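PDB 5GMT: alginate lyase from Aplysia kurodai, which cleaves the glycosidic bonds of alginate as a lyase of polysaccharide lyase family 14, with a specificity for polymannuronate. Local coordinates for residues I61-G66 with T246-S251; F101-F106 with A257-Y262. One frame throughout, in Å; residues are numbered along the deposited sequence.

Of the two contacts, interaction 1 bridges the two sheets of this beta-sandwich and interaction 2 pairs strands within one of them. From the N terminus, I61-G66 comes first, at the end of strand 58-63, followed by F101-F106 at the end of strand 92-102. T246-S251 then closes the first loop in interaction 1, joining the two sheets across the core. A257-Y262 closes the second in interaction 2, where strands 92-102 and 261-272 pair as neighbours in one sheet. The segments alternate, so the loops cross. The two contacts also touch directly, through probable hydrogen bonds from G66 N to A257 O and from K65 N to D260 OD1.

Interaction 1 of 2, residues I61-G66 with T246-S251; sequences IFYEKG and TFFGGS
The phenol oxygen Y63 OH is approached from two sides of the sandwich: T246 OG1, 2.6 Å from Y63 OH, and S263 OG on strand 261-272 both lie within bonding reach, and which of them receives the single phenol proton is left open. T246 OG1 is itself bonded to K111 O, so the hydroxyls form a small buried chain from one sheet to the other. T246 presents this oxygen by holding OG1 anti to its own backbone N (chi1 -167°), which leaves CG2 to lie against the methyl CG2 of I61, 3.8 Å from T246 CG2. The threonine oxygen meets the tyrosine ring near its plane, at the edge, where F247 N also sits, 3.8 Å from Y63 CE1.

The two faces of the Y63 ring are taken by carbon. Over one, F248 comes in edge first, its CE1 3.7 Å from Y63 CG; the ring centroids of Y63 and F248 stand 5.3 Å apart with planes at 81°, a T-shaped pair. On the opposite face lies the CG2 methyl of I61, from the same strand. F248 is held in turn by an edge-to-face contact with W143 and by C261.

A phenylalanine in place of Y63 would keep the ring but drop the hydroxyl, and would probably leave T246 OG1 and S263 OG without a shared mate in the core. The chemistry is thus of two kinds: aromatic and methyl groups fill the space between the sheets, while a tyrosine reaching across it links hydroxyls of both, consistent with polar atoms keeping partners in a buried contact.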
loop_
_atom_site.group_PDB
_atom_site.type_symbol
_atom_site.label_atom_id
_atom_site.label_comp_id
_atom_site.label_asym_id
_atom_site.label_seq_id
_atom_site.Cartn_x
_atom_site.Cartn_y
_atom_site.Cartn_z
ATOM N N ILE A 61 9.116 -10.380 -4.703
ATOM C CA ILE A 61 8.789 -9.704 -5.946
ATOM C C ILE A 61 10.071 -9.240 -6.629
ATOM O O ILE A 61 10.905 -8.566 -6.015
ATOM C CB ILE A 61 7.874 -8.475 -5.709
ATOM C CG1 ILE A 61 6.655 -8.852 -4.856
ATOM C CG2 ILE A 61 7.479 -7.851 -7.051
ATOM C CD1 ILE A 61 5.754 -9.919 -5.477
ATOM N N PHE A 62 10.203 -9.588 -7.905
ATOM C CA PHE A 62 11.354 -9.229 -8.705
ATOM C C PHE A 62 11.022 -8.062 -9.640
ATOM O O PHE A 62 10.016 -8.103 -10.343
ATOM C CB PHE A 62 11.817 -10.449 -9.503
ATOM C CG PHE A 62 12.810 -10.136 -10.575
ATOM C CD1 PHE A 62 14.011 -9.520 -10.260
ATOM C CD2 PHE A 62 12.558 -10.480 -11.891
ATOM C CE1 PHE A 62 14.947 -9.247 -11.238
ATOM C CE2 PHE A 62 13.485 -10.207 -12.883
ATOM C CZ PHE A 62 14.682 -9.593 -12.556
ATOM N N TYR A 63 11.855 -7.018 -9.615
ATOM C CA TYR A 63 11.752 -5.920 -10.561
ATOM C C TYR A 63 12.992 -5.928 -11.434
ATOM O O TYR A 63 14.106 -5.651 -10.969
ATOM C CB TYR A 63 11.631 -4.550 -9.872
ATOM C CG TYR A 63 10.824 -4.507 -8.593
ATOM C CD1 TYR A 63 9.514 -4.013 -8.574
ATOM C CD2 TYR A 63 11.383 -4.933 -7.393
ATOM C CE1 TYR A 63 8.794 -3.973 -7.394
ATOM C CE2 TYR A 63 10.674 -4.902 -6.220
ATOM C CZ TYR A 63 9.380 -4.413 -6.220
ATOM O OH TYR A 63 8.687 -4.376 -5.043
ATOM N N GLU A 64 12.797 -6.242 -12.701
ATOM C CA GLU A 64 13.897 -6.284 -13.638
ATOM C C GLU A 64 14.471 -4.891 -13.858
ATOM O O GLU A 64 13.729 -3.913 -13.866
ATOM C CB GLU A 64 13.410 -6.872 -14.948
ATOM C CG GLU A 64 14.485 -7.214 -15.919
ATOM C CD GLU A 64 14.076 -8.397 -16.765
ATOM O OE1 GLU A 64 14.868 -9.366 -16.838
ATOM O OE2 GLU A 64 12.953 -8.355 -17.329
ATOM N N LYS A 65 15.787 -4.811 -14.034
ATOM C CA LYS A 65 16.437 -3.560 -14.412
ATOM C C LYS A 65 15.714 -2.962 -15.607
ATOM O O LYS A 65 15.409 -3.672 -16.570
ATOM C CB LYS A 65 17.919 -3.808 -14.728
ATOM C CG LYS A 65 18.709 -2.553 -15.070
ATOM C CD LYS A 65 20.202 -2.856 -15.143
ATOM C CE LYS A 65 20.995 -1.577 -15.434
ATOM N NZ LYS A 65 22.465 -1.814 -15.333
ATOM N N GLY A 66 15.364 -1.680 -15.523
ATOM C CA GLY A 66 14.685 -1.020 -16.628
ATOM C C GLY A 66 13.165 -1.049 -16.543
ATOM O O GLY A 66 12.474 -0.392 -17.319
ATOM N N THR A 246 3.028 -3.225 -6.100
ATOM C CA THR A 246 4.432 -2.828 -6.075
ATOM C C THR A 246 5.054 -2.962 -7.473
ATOM O O THR A 246 4.929 -3.989 -8.159
ATOM C CB THR A 246 5.235 -3.647 -5.005
ATOM O OG1 THR A 246 6.523 -3.050 -4.791
ATOM C CG2 THR A 246 5.394 -5.120 -5.409
ATOM N N PHE A 247 5.687 -1.870 -7.884
ATOM C CA PHE A 247 6.304 -1.711 -9.188
ATOM C C PHE A 247 6.967 -0.344 -9.158
ATOM O O PHE A 247 6.612 0.490 -8.322
ATOM C CB PHE A 247 5.275 -1.802 -10.321
ATOM C CG PHE A 247 4.124 -0.843 -10.178
ATOM C CD1 PHE A 247 2.937 -1.248 -9.576
ATOM C CD2 PHE A 247 4.227 0.457 -10.647
ATOM C CE1 PHE A 247 1.871 -0.365 -9.446
ATOM C CE2 PHE A 247 3.173 1.337 -10.529
ATOM C CZ PHE A 247 1.988 0.925 -9.930
ATOM N N PHE A 248 7.932 -0.121 -10.044
ATOM C CA PHE A 248 8.548 1.198 -10.172
ATOM C C PHE A 248 7.646 2.108 -11.006
ATOM O O PHE A 248 7.046 1.668 -11.994
ATOM C CB PHE A 248 9.941 1.089 -10.814
ATOM C CG PHE A 248 11.015 0.652 -9.860
ATOM C CD1 PHE A 248 11.065 -0.661 -9.402
ATOM C CD2 PHE A 248 11.980 1.551 -9.425
ATOM C CE1 PHE A 248 12.057 -1.068 -8.516
ATOM C CE2 PHE A 248 12.970 1.154 -8.544
ATOM C CZ PHE A 248 13.007 -0.159 -8.085
ATOM N N GLY A 249 7.538 3.373 -10.603
ATOM C CA GLY A 249 6.788 4.339 -11.387
ATOM C C GLY A 249 5.496 4.789 -10.732
ATOM O O GLY A 249 5.136 4.287 -9.662
ATOM N N GLY A 250 4.809 5.753 -11.347
ATOM C CA GLY A 250 5.287 6.434 -12.540
ATOM C C GLY A 250 4.961 5.723 -13.837
ATOM O O GLY A 250 4.847 4.497 -13.878
ATOM N N SER A 251 4.841 6.489 -14.913
ATOM C CA SER A 251 4.320 5.956 -16.164
ATOM C C SER A 251 5.245 6.196 -17.344
ATOM O O SER A 251 4.830 6.067 -18.499
ATOM C CB SER A 251 2.951 6.571 -16.464
ATOM O OG SER A 251 2.075 6.424 -15.365
#

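Interaction 2 of 2, residues F101-F106 with A257-Y262; sequences FENFGF and APNDCY
N103 and N259 cross at about a right angle, yet their amide groups are nearly parallel, with planes 18° apart, and each amide nitrogen bonds to backbone of the opposite segment. N259 ND2 donates to N103 O over 3.0 Å, almost straight at 174°; the acceptor lies in the amide plane of N259, although the donor stands above the carbonyl plane of N103. In return N103 ND2 reaches D260 O at 2.9 Å. This reciprocal exchange fastens together the two loops, 103-106 and 257-260, that adjoin the antiparallel, hydrogen-bonded pair E102 and Y262, whose backbones are joined by E102 N to Y262 O at 2.8 Å and Y262 N to E102 O at 3.1 Å.

The side chains of E102 and Y262 run side by side in the same direction, bringing E102 OE2 within 3.4 Å of Y262 CD1; the other carboxylate oxygen, OE1, is bound by H53 and Y264. On the inner side, C261 places its SG between its backbone N and carbonyl carbon (chi1 57°), and the sulfur thereby lies over one face of the F104 ring, 4.2 Å from the centroid. The opposite face of that ring rests on F101 CD2. The peptide before G105 is cis, and a side chain at this glycine would collide with N259 ND2. Nearby, a water donates to G105 O at 2.7 Å and accepts from N259 N.

Beyond the end of strand pairing, therefore, side-chain amides and one water take over the backbone bonding, while sulfur and aromatic carbon meet on the buried side of the same pair of loops.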
loop_
_atom_site.group_PDB
_atom_site.type_symbol
_atom_site.label_atom_id
_atom_site.label_comp_id
_atom_site.label_asym_id
_atom_site.label_seq_id
_atom_site.Cartn_x
_atom_site.Cartn_y
_atom_site.Cartn_z
ATOM N N PHE A 101 14.109 -4.582 1.303
ATOM C CA PHE A 101 14.520 -4.068 -0.005
ATOM C C PHE A 101 15.908 -4.572 -0.350
ATOM O O PHE A 101 16.862 -4.296 0.366
ATOM C CB PHE A 101 14.525 -2.531 -0.034
ATOM C CG PHE A 101 13.177 -1.915 0.203
ATOM C CD1 PHE A 101 12.754 -1.619 1.494
ATOM C CD2 PHE A 101 12.335 -1.634 -0.857
ATOM C CE1 PHE A 101 11.511 -1.048 1.727
ATOM C CE2 PHE A 101 11.083 -1.055 -0.627
ATOM C CZ PHE A 101 10.676 -0.770 0.668
ATOM N N GLU A 102 16.022 -5.296 -1.454
ATOM C CA GLU A 102 17.324 -5.829 -1.858
ATOM C C GLU A 102 17.817 -5.186 -3.148
ATOM O O GLU A 102 17.174 -5.309 -4.196
ATOM C CB GLU A 102 17.241 -7.348 -2.023
ATOM C CG GLU A 102 18.550 -7.972 -2.463
ATOM C CD GLU A 102 18.401 -9.449 -2.733
ATOM O OE1 GLU A 102 17.871 -10.153 -1.846
ATOM O OE2 GLU A 102 18.796 -9.898 -3.833
ATOM N N ASN A 103 18.957 -4.498 -3.050
ATOM C CA ASN A 103 19.618 -3.841 -4.182
ATOM C C ASN A 103 18.847 -2.632 -4.731
ATOM O O ASN A 103 18.791 -2.418 -5.942
ATOM C CB ASN A 103 19.884 -4.841 -5.310
ATOM C CG ASN A 103 21.056 -4.436 -6.178
ATOM O OD1 ASN A 103 21.993 -3.800 -5.702
ATOM N ND2 ASN A 103 20.999 -4.779 -7.455
ATOM N N PHE A 104 18.267 -1.847 -3.826
ATOM C CA PHE A 104 17.629 -0.579 -4.179
ATOM C C PHE A 104 18.618 0.573 -3.970
ATOM O O PHE A 104 19.160 0.710 -2.874
ATOM C CB PHE A 104 16.376 -0.346 -3.326
ATOM C CG PHE A 104 15.182 -1.177 -3.739
ATOM C CD1 PHE A 104 15.201 -2.554 -3.615
ATOM C CD2 PHE A 104 14.029 -0.567 -4.218
ATOM C CE1 PHE A 104 14.097 -3.311 -3.984
ATOM C CE2 PHE A 104 12.918 -1.323 -4.592
ATOM C CZ PHE A 104 12.957 -2.691 -4.471
ATOM N N GLY A 105 18.844 1.408 -4.985
ATOM C CA GLY A 105 18.189 1.293 -6.278
ATOM C C GLY A 105 16.763 1.824 -6.318
ATOM O O GLY A 105 15.943 1.296 -7.059
ATOM N N PHE A 106 16.455 2.857 -5.536
ATOM C CA PHE A 106 15.063 3.327 -5.424
ATOM C C PHE A 106 14.609 4.136 -6.636
ATOM O O PHE A 106 13.412 4.389 -6.806
ATOM C CB PHE A 106 14.873 4.164 -4.152
ATOM C CG PHE A 106 14.985 3.365 -2.878
ATOM C CD1 PHE A 106 13.921 2.595 -2.437
ATOM C CD2 PHE A 106 16.158 3.380 -2.126
ATOM C CE1 PHE A 106 14.017 1.862 -1.268
ATOM C CE2 PHE A 106 16.261 2.647 -0.954
ATOM C CZ PHE A 106 15.196 1.884 -0.523
ATOM N N ALA A 257 13.593 0.991 -13.160
ATOM C CA ALA A 257 14.414 0.466 -12.080
ATOM C C ALA A 257 15.874 0.506 -12.504
ATOM O O ALA A 257 16.233 0.003 -13.575
ATOM C CB ALA A 257 13.998 -0.948 -11.718
ATOM N N PRO A 258 16.716 1.149 -11.684
ATOM C CA PRO A 258 18.144 1.240 -12.021
ATOM C C PRO A 258 18.838 -0.119 -11.943
ATOM O O PRO A 258 19.796 -0.343 -12.679
ATOM C CB PRO A 258 18.697 2.223 -10.978
ATOM C CG PRO A 258 17.691 2.267 -9.893
ATOM C CD PRO A 258 16.358 2.009 -10.543
ATOM N N ASN A 259 18.330 -1.009 -11.091
ATOM C CA ASN A 259 18.923 -2.327 -10.878
ATOM C C ASN A 259 17.929 -3.483 -11.022
ATOM O O ASN A 259 16.727 -3.314 -10.834
ATOM C CB ASN A 259 19.531 -2.426 -9.484
ATOM C CG ASN A 259 20.485 -1.289 -9.153
ATOM O OD1 ASN A 259 21.201 -0.780 -10.007
ATOM N ND2 ASN A 259 20.523 -0.924 -7.883
ATOM N N ASP A 260 18.446 -4.667 -11.336
ATOM C CA ASP A 260 17.742 -5.887 -10.998
ATOM C C ASP A 260 17.623 -5.903 -9.477
ATOM O O ASP A 260 18.634 -5.869 -8.773
ATOM C CB ASP A 260 18.490 -7.127 -11.505
ATOM C CG ASP A 260 18.523 -7.212 -13.025
ATOM O OD1 ASP A 260 17.461 -7.052 -13.655
ATOM O OD2 ASP A 260 19.618 -7.408 -13.599
ATOM N N CYS A 261 16.398 -5.923 -8.959
ATOM C CA CYS A 261 16.232 -5.819 -7.512
ATOM C C CYS A 261 15.002 -6.589 -7.046
ATOM O O CYS A 261 14.176 -7.033 -7.856
ATOM C CB CYS A 261 16.145 -4.349 -7.089
ATOM S SG CYS A 261 14.804 -3.446 -7.907
ATOM N N TYR A 262 14.903 -6.758 -5.730
ATOM C CA TYR A 262 13.913 -7.650 -5.147
ATOM C C TYR A 262 13.340 -7.102 -3.853
ATOM O O TYR A 262 14.057 -6.545 -3.009
ATOM C CB TYR A 262 14.521 -9.028 -4.848
ATOM C CG TYR A 262 15.271 -9.678 -5.980
ATOM C CD1 TYR A 262 16.568 -9.293 -6.282
ATOM C CD2 TYR A 262 14.700 -10.710 -6.717
ATOM C CE1 TYR A 262 17.266 -9.899 -7.304
ATOM C CE2 TYR A 262 15.391 -11.327 -7.739
ATOM C CZ TYR A 262 16.675 -10.908 -8.032
ATOM O OH TYR A 262 17.382 -11.515 -9.040
HETATM O O HOH W 1 16.556 -0.709 -8.773
#